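MCG133388, isoform CRA_f (Mus musculus, PDB 4ZPO) probably mediates calcium-dependent cell adhesion and may help set up specific neuronal connections, this chain being its first three extracellular cadherin domains. Local coordinates at residues 6-20 / 52-64. Numbering follows the deposited sequence.
Sequences VVEESEPGTLVGNVA and SGALAVSQKIDRE. With CA (calcium ion), chain H; CA (calcium ion), chain G.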
ATOM      1  N   VAL A   6      16.721  10.131  34.922  1.00 76.79           N
ATOM      2  CA  VAL A   6      17.611   9.101  34.401  1.00 75.63           C
ATOM      3  C   VAL A   6      17.205   8.727  32.975  1.00 81.53           C
ATOM      4  O   VAL A   6      16.018   8.642  32.654  1.00 79.83           O
ATOM      5  CB  VAL A   6      17.618   7.842  35.307  1.00 62.66           C
ATOM      6  CG1 VAL A   6      16.234   7.217  35.381  1.00 61.47           C
ATOM      7  CG2 VAL A   6      18.646   6.830  34.820  1.00 54.48           C
ATOM      8  N   VAL A   7      18.199   8.532  32.116  1.00 83.16           N
ATOM      9  CA  VAL A   7      17.949   8.172  30.727  1.00 78.50           C
ATOM     10  C   VAL A   7      17.596   6.693  30.609  1.00 76.10           C
ATOM     11  O   VAL A   7      18.237   5.840  31.221  1.00 79.36           O
ATOM     12  CB  VAL A   7      19.170   8.485  29.836  1.00 80.69           C
ATOM     13  CG1 VAL A   7      18.887   8.118  28.387  1.00 79.55           C
ATOM     14  CG2 VAL A   7      19.546   9.954  29.951  1.00 85.94           C
ATOM     15  N   GLU A   8      16.560   6.404  29.826  1.00 74.33           N
ATOM     16  CA  GLU A   8      16.147   5.036  29.539  1.00 69.52           C
ATOM     17  C   GLU A   8      17.296   4.232  28.929  1.00 71.82           C
ATOM     18  O   GLU A   8      18.166   4.797  28.262  1.00 83.29           O
ATOM     19  CB  GLU A   8      14.942   5.049  28.594  1.00 68.77           C
ATOM     20  CG  GLU A   8      14.378   3.686  28.246  1.00 68.82           C
ATOM     21  CD  GLU A   8      13.643   3.690  26.919  1.00 61.35           C
ATOM     22  OE1 GLU A   8      13.470   4.782  26.336  1.00 58.45           O
ATOM     23  OE2 GLU A   8      13.245   2.600  26.455  1.00 56.00           O
ATOM     24  N   GLU A   9      17.297   2.923  29.175  1.00 62.82           N
ATOM     25  CA  GLU A   9      18.280   1.995  28.608  1.00 60.36           C
ATOM     26  C   GLU A   9      19.707   2.269  29.076  1.00 58.86           C
ATOM     27  O   GLU A   9      20.667   1.807  28.460  1.00 57.98           O
ATOM     28  CB  GLU A   9      18.234   2.027  27.074  1.00 57.06           C
ATOM     29  CG  GLU A   9      16.850   1.863  26.475  1.00 58.94           C
ATOM     30  CD  GLU A   9      16.281   0.472  26.673  1.00 58.26           C
ATOM     31  OE1 GLU A   9      17.059  -0.453  26.991  1.00 58.00           O
ATOM     32  OE2 GLU A   9      15.054   0.303  26.503  1.00 53.94           O
ATOM     33  N   SER A  10      19.847   3.018  30.163  1.00 59.44           N
ATOM     34  CA  SER A  10      21.165   3.290  30.722  1.00 58.38           C
ATOM     35  C   SER A  10      21.709   2.048  31.420  1.00 60.45           C
ATOM     36  O   SER A  10      20.950   1.270  31.999  1.00 61.90           O
ATOM     37  CB  SER A  10      21.109   4.468  31.696  1.00 59.62           C
ATOM     38  OG  SER A  10      20.165   4.235  32.725  1.00 81.00           O
ATOM     39  N   GLU A  11      23.023   1.865  31.356  1.00 70.36           N
ATOM     40  CA  GLU A  11      23.667   0.693  31.940  1.00 76.27           C
ATOM     41  C   GLU A  11      23.557   0.677  33.462  1.00 76.72           C
ATOM     42  O   GLU A  11      23.570   1.730  34.100  1.00 73.97           O
ATOM     43  CB  GLU A  11      25.138   0.637  31.523  1.00 82.38           C
ATOM     44  CG  GLU A  11      25.350   0.275  30.063  1.00 94.26           C
ATOM     45  CD  GLU A  11      24.911  -1.142  29.747  1.00103.34           C
ATOM     46  OE1 GLU A  11      25.113  -2.031  30.602  1.00109.44           O
ATOM     47  OE2 GLU A  11      24.358  -1.365  28.649  1.00104.49           O
ATOM     48  N   PRO A  12      23.435  -0.527  34.046  1.00 77.99           N
ATOM     49  CA  PRO A  12      23.399  -0.707  35.502  1.00 73.52           C
ATOM     50  C   PRO A  12      24.619  -0.092  36.184  1.00 74.63           C
ATOM     51  O   PRO A  12      25.753  -0.380  35.799  1.00 76.53           O
ATOM     52  CB  PRO A  12      23.388  -2.229  35.667  1.00 74.87           C
ATOM     53  CG  PRO A  12      22.770  -2.733  34.414  1.00 78.22           C
ATOM     54  CD  PRO A  12      23.241  -1.801  33.331  1.00 79.66           C
ATOM     55  N   GLY A  13      24.380   0.746  37.186  1.00 72.71           N
ATOM     56  CA  GLY A  13      25.450   1.452  37.863  1.00 67.94           C
ATOM     57  C   GLY A  13      25.390   2.938  37.573  1.00 62.40           C
ATOM     58  O   GLY A  13      26.136   3.728  38.152  1.00 64.37           O
ATOM     59  N   THR A  14      24.493   3.315  36.667  1.00 56.08           N
ATOM     60  CA  THR A  14      24.303   4.712  36.298  1.00 57.90           C
ATOM     61  C   THR A  14      23.781   5.523  37.479  1.00 57.78           C
ATOM     62  O   THR A  14      22.837   5.113  38.154  1.00 58.23           O
ATOM     63  CB  THR A  14      23.322   4.856  35.116  1.00 58.69           C
ATOM     64  OG1 THR A  14      23.790   4.078  34.008  1.00 59.51           O
ATOM     65  CG2 THR A  14      23.200   6.314  34.693  1.00 51.58           C
ATOM     66  N   LEU A  15      24.401   6.672  37.724  1.00 60.58           N
ATOM     67  CA  LEU A  15      23.971   7.554  38.801  1.00 67.14           C
ATOM     68  C   LEU A  15      22.635   8.202  38.454  1.00 71.84           C
ATOM     69  O   LEU A  15      22.380   8.534  37.296  1.00 79.13           O
ATOM     70  CB  LEU A  15      25.023   8.630  39.071  1.00 73.58           C
ATOM     71  CG  LEU A  15      25.180   9.076  40.524  1.00 76.91           C
ATOM     72  CD1 LEU A  15      26.017   8.067  41.298  1.00 79.24           C
ATOM     73  CD2 LEU A  15      25.788  10.467  40.605  1.00 80.36           C
ATOM     74  N   VAL A  16      21.785   8.378  39.459  1.00 72.45           N
ATOM     75  CA  VAL A  16      20.481   9.001  39.262  1.00 71.07           C
ATOM     76  C   VAL A  16      20.328  10.218  40.170  1.00 72.47           C
ATOM     77  O   VAL A  16      19.789  11.249  39.764  1.00 77.25           O
ATOM     78  CB  VAL A  16      19.332   8.006  39.530  1.00 64.58           C
ATOM     79  CG1 VAL A  16      17.983   8.681  39.339  1.00 63.56           C
ATOM     80  CG2 VAL A  16      19.459   6.791  38.623  1.00 55.38           C
ATOM     81  N   GLY A  17      20.815  10.092  41.401  1.00 73.00           N
ATOM     82  CA  GLY A  17      20.752  11.180  42.360  1.00 76.78           C
ATOM     83  C   GLY A  17      21.390  10.828  43.690  1.00 76.03           C
ATOM     84  O   GLY A  17      21.466   9.658  44.063  1.00 72.32           O
ATOM     85  N   ASN A  18      21.851  11.846  44.408  1.00 80.28           N
ATOM     86  CA  ASN A  18      22.455  11.646  45.718  1.00 88.48           C
ATOM     87  C   ASN A  18      21.421  11.826  46.824  1.00 91.95           C
ATOM     88  O   ASN A  18      21.136  12.946  47.245  1.00 96.06           O
ATOM     89  CB  ASN A  18      23.628  12.609  45.921  1.00 99.98           C
ATOM     90  CG  ASN A  18      24.563  12.167  47.032  1.00111.53           C
ATOM     91  OD1 ASN A  18      24.133  11.614  48.044  1.00113.28           O
ATOM     92  ND2 ASN A  18      25.856  12.410  46.844  1.00119.56           N
ATOM     93  N   VAL A  19      20.863  10.711  47.287  1.00 88.64           N
ATOM     94  CA  VAL A  19      19.825  10.728  48.311  1.00 85.96           C
ATOM     95  C   VAL A  19      20.364  11.211  49.657  1.00 87.01           C
ATOM     96  O   VAL A  19      19.715  11.995  50.352  1.00 86.18           O
ATOM     97  CB  VAL A  19      19.196   9.331  48.485  1.00 80.13           C
ATOM     98  CG1 VAL A  19      18.175   9.336  49.613  1.00 84.87           C
ATOM     99  CG2 VAL A  19      18.557   8.875  47.184  1.00 70.41           C
ATOM    100  N   ALA A  20      21.558  10.746  50.014  1.00 85.22           N
ATOM    101  CA  ALA A  20      22.165  11.079  51.299  1.00 84.47           C
ATOM    102  C   ALA A  20      22.466  12.570  51.424  1.00 88.25           C
ATOM    103  O   ALA A  20      22.195  13.181  52.457  1.00 91.43           O
ATOM    104  CB  ALA A  20      23.435  10.267  51.505  1.00 82.39           C
ATOM    105  N   SER A  52      28.250   5.452  49.152  1.00 78.11           N
ATOM    106  CA  SER A  52      28.161   6.747  48.492  1.00 77.49           C
ATOM    107  C   SER A  52      26.851   7.454  48.824  1.00 77.58           C
ATOM    108  O   SER A  52      26.758   8.679  48.734  1.00 79.64           O
ATOM    109  CB  SER A  52      28.300   6.584  46.978  1.00 75.17           C
ATOM    110  OG  SER A  52      27.287   5.737  46.463  1.00 79.85           O
ATOM    111  N   GLY A  53      25.842   6.678  49.208  1.00 73.88           N
ATOM    112  CA  GLY A  53      24.533   7.225  49.514  1.00 78.99           C
ATOM    113  C   GLY A  53      23.793   7.627  48.254  1.00 81.73           C
ATOM    114  O   GLY A  53      22.795   8.347  48.306  1.00 81.54           O
ATOM    115  N   ALA A  54      24.284   7.153  47.115  1.00 78.51           N
ATOM    116  CA  ALA A  54      23.722   7.522  45.823  1.00 72.78           C
ATOM    117  C   ALA A  54      22.710   6.495  45.332  1.00 71.97           C
ATOM    118  O   ALA A  54      22.871   5.293  45.547  1.00 74.87           O
ATOM    119  CB  ALA A  54      24.834   7.696  44.799  1.00 72.24           C
ATOM    120  N   LEU A  55      21.663   6.981  44.673  1.00 66.13           N
ATOM    121  CA  LEU A  55      20.662   6.115  44.065  1.00 60.01           C
ATOM    122  C   LEU A  55      21.080   5.770  42.640  1.00 78.20           C
ATOM    123  O   LEU A  55      21.175   6.649  41.786  1.00 77.29           O
ATOM    124  CB  LEU A  55      19.290   6.791  44.076  1.00 66.84           C
ATOM    125  CG  LEU A  55      18.107   5.989  43.530  1.00 65.87           C
ATOM    126  CD1 LEU A  55      17.899   4.718  44.341  1.00 69.24           C
ATOM    127  CD2 LEU A  55      16.848   6.840  43.535  1.00 67.92           C
ATOM    128  N   ALA A  56      21.339   4.491  42.389  1.00 70.32           N
ATOM    129  CA  ALA A  56      21.836   4.066  41.085  1.00 68.11           C
ATOM    130  C   ALA A  56      20.902   3.067  40.410  1.00 75.57           C
ATOM    131  O   ALA A  56      20.040   2.471  41.053  1.00 78.19           O
ATOM    132  CB  ALA A  56      23.230   3.470  41.224  1.00 64.70           C
ATOM    133  N   VAL A  57      21.088   2.890  39.106  1.00 75.46           N
ATOM    134  CA  VAL A  57      20.296   1.943  38.332  1.00 72.76           C
ATOM    135  C   VAL A  57      20.728   0.507  38.616  1.00 76.53           C
ATOM    136  O   VAL A  57      21.878   0.139  38.377  1.00 79.15           O
ATOM    137  CB  VAL A  57      20.415   2.219  36.821  1.00 71.18           C
ATOM    138  CG1 VAL A  57      19.645   1.179  36.030  1.00 72.16           C
ATOM    139  CG2 VAL A  57      19.923   3.621  36.497  1.00 70.17           C
ATOM    140  N   SER A  58      19.803  -0.298  39.132  1.00 78.56           N
ATOM    141  CA  SER A  58      20.094  -1.694  39.449  1.00 83.47           C
ATOM    142  C   SER A  58      19.982  -2.577  38.211  1.00 82.68           C
ATOM    143  O   SER A  58      20.871  -3.380  37.925  1.00 85.86           O
ATOM    144  CB  SER A  58      19.153  -2.204  40.539  1.00 91.34           C
ATOM    145  OG  SER A  58      19.301  -3.600  40.730  1.00 97.83           O
ATOM    146  N   GLN A  59      18.880  -2.427  37.486  1.00 82.96           N
ATOM    147  CA  GLN A  59      18.649  -3.192  36.267  1.00 80.37           C
ATOM    148  C   GLN A  59      18.272  -2.254  35.125  1.00 71.58           C
ATOM    149  O   GLN A  59      17.657  -1.211  35.353  1.00 69.13           O
ATOM    150  CB  GLN A  59      17.552  -4.237  36.487  1.00 83.40           C
ATOM    151  CG  GLN A  59      17.373  -5.210  35.335  1.00 94.31           C
ATOM    152  CD  GLN A  59      16.170  -6.115  35.516  1.00104.33           C
ATOM    153  OE1 GLN A  59      15.512  -6.093  36.557  1.00103.71           O
ATOM    154  NE2 GLN A  59      15.873  -6.916  34.498  1.00112.04           N
ATOM    155  N   LYS A  60      18.650  -2.624  33.904  1.00 66.10           N
ATOM    156  CA  LYS A  60      18.356  -1.820  32.723  1.00 64.28           C
ATOM    157  C   LYS A  60      16.856  -1.544  32.605  1.00 64.62           C
ATOM    158  O   LYS A  60      16.042  -2.467  32.637  1.00 57.63           O
ATOM    159  CB  LYS A  60      18.873  -2.519  31.464  1.00 62.20           C
ATOM    160  CG  LYS A  60      19.092  -1.598  30.277  1.00 62.36           C
ATOM    161  CD  LYS A  60      19.820  -2.322  29.154  1.00 73.75           C
ATOM    162  CE  LYS A  60      20.086  -1.398  27.978  1.00 85.06           C
ATOM    163  NZ  LYS A  60      20.770  -2.104  26.860  1.00 92.65           N
ATOM    164  N   ILE A  61      16.503  -0.269  32.480  1.00 67.62           N
ATOM    165  CA  ILE A  61      15.107   0.153  32.495  1.00 59.10           C
ATOM    166  C   ILE A  61      14.562   0.422  31.097  1.00 65.83           C
ATOM    167  O   ILE A  61      15.148   1.181  30.326  1.00 68.32           O
ATOM    168  CB  ILE A  61      14.918   1.423  33.350  1.00 53.73           C
ATOM    169  CG1 ILE A  61      15.308   1.149  34.804  1.00 52.18           C
ATOM    170  CG2 ILE A  61      13.485   1.924  33.266  1.00 56.32           C
ATOM    171  CD1 ILE A  61      15.247   2.372  35.692  1.00 52.87           C
ATOM    172  N   ASP A  62      13.435  -0.208  30.776  1.00 67.50           N
ATOM    173  CA  ASP A  62      12.756   0.030  29.509  1.00 66.73           C
ATOM    174  C   ASP A  62      11.531   0.908  29.732  1.00 71.24           C
ATOM    175  O   ASP A  62      10.561   0.481  30.358  1.00 84.65           O
ATOM    176  CB  ASP A  62      12.355  -1.293  28.855  1.00 70.01           C
ATOM    177  CG  ASP A  62      11.803  -1.108  27.456  1.00 74.36           C
ATOM    178  OD1 ASP A  62      12.183  -0.121  26.793  1.00 76.91           O
ATOM    179  OD2 ASP A  62      10.993  -1.952  27.018  1.00 76.84           O
ATOM    180  N   ARG A  63      11.579   2.135  29.223  1.00 66.92           N
ATOM    181  CA  ARG A  63      10.505   3.097  29.447  1.00 65.18           C
ATOM    182  C   ARG A  63       9.200   2.659  28.790  1.00 63.79           C
ATOM    183  O   ARG A  63       8.114   2.958  29.288  1.00 68.58           O
ATOM    184  CB  ARG A  63      10.905   4.479  28.928  1.00 63.47           C
ATOM    185  CG  ARG A  63       9.994   5.600  29.400  1.00 65.98           C
ATOM    186  CD  ARG A  63       9.817   6.657  28.322  1.00 65.02           C
ATOM    187  NE  ARG A  63       9.195   6.099  27.125  1.00 69.75           N
ATOM    188  CZ  ARG A  63       7.882   6.022  26.932  1.00 73.49           C
ATOM    189  NH1 ARG A  63       7.406   5.494  25.813  1.00 70.36           N
ATOM    190  NH2 ARG A  63       7.045   6.469  27.860  1.00 78.96           N
ATOM    191  N   GLU A  64       9.310   1.957  27.668  1.00 61.71           N
ATOM    192  CA  GLU A  64       8.131   1.489  26.944  1.00 64.27           C
ATOM    193  C   GLU A  64       7.394   0.396  27.713  1.00 61.07           C
ATOM    194  O   GLU A  64       6.182   0.233  27.571  1.00 59.99           O
ATOM    195  CB  GLU A  64       8.519   0.976  25.554  1.00 64.01           C
ATOM    196  CG  GLU A  64       8.670   2.063  24.497  1.00 59.99           C
ATOM    197  CD  GLU A  64       9.834   2.997  24.772  1.00 64.29           C
ATOM    198  OE1 GLU A  64       9.600   4.213  24.948  1.00 62.21           O
ATOM    199  OE2 GLU A  64      10.985   2.511  24.810  1.00 62.45           O
TER
HETATM  200 CA    CA H 406      13.025   0.882  24.771  1.00 67.66          CA
HETATM  201 CA    CA G 405      11.977   4.708  24.127  1.00 56.46          CA
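Glu8 and Glu64 meet across two calcium ions, one of chain H and one of chain G, their carboxylate planes turned 57° apart and their side chains crossing at about a right angle. Each bridges both metals. OE2 of Glu8 binds the chain H calcium at 2.4 Å and OE1 reaches the chain G calcium, whereas Glu64 puts OE2 on both ions and adds OE1 to the chain G one. With CG anti to the backbone N (chi1 -178°) and the chain extended beyond it, Glu8 runs past Arg63, and Glu8 CD lies 3.5 Å from Arg63 CB. Glu9 and Asp62 run alongside each other in one direction; Glu9 OE2 comes within 2.9 Å of Asp62 OD1. Both oxygens bind the chain H calcium, which accounts for their closeness. Glu9 N also donates to Ile61 O at 3.0 Å. Asp99 completes the chain H site, while Asp96, the carbonyl O of Leu97, Asp99 and Asp132 join the chain G site, which makes this the calcium-bound linker between the first and second cadherin domains. Arg63 grips Glu64 OE1 side-on with NE and NH1, the latter at 2.7 Å; an alanine here would probably cost OE1 both guanidinium donors, leaving it to the chain G calcium alone among the partners described. Farther from the metals, Lys60 lies extended across Glu9, Lys60 CE being 3.3 Å from Glu9 OE1. Val57 CG2, beside its backbone N, packs against Val6 CG2 and Val16 CG2, each at 3.8 Å. Strands 15-18 and 54-57 pair antiparallel, with a classic beta bulge where two residues, Val16 and Gly17, stand opposite the single Leu55, whose N donates to Gly17 O nearly straight (167°).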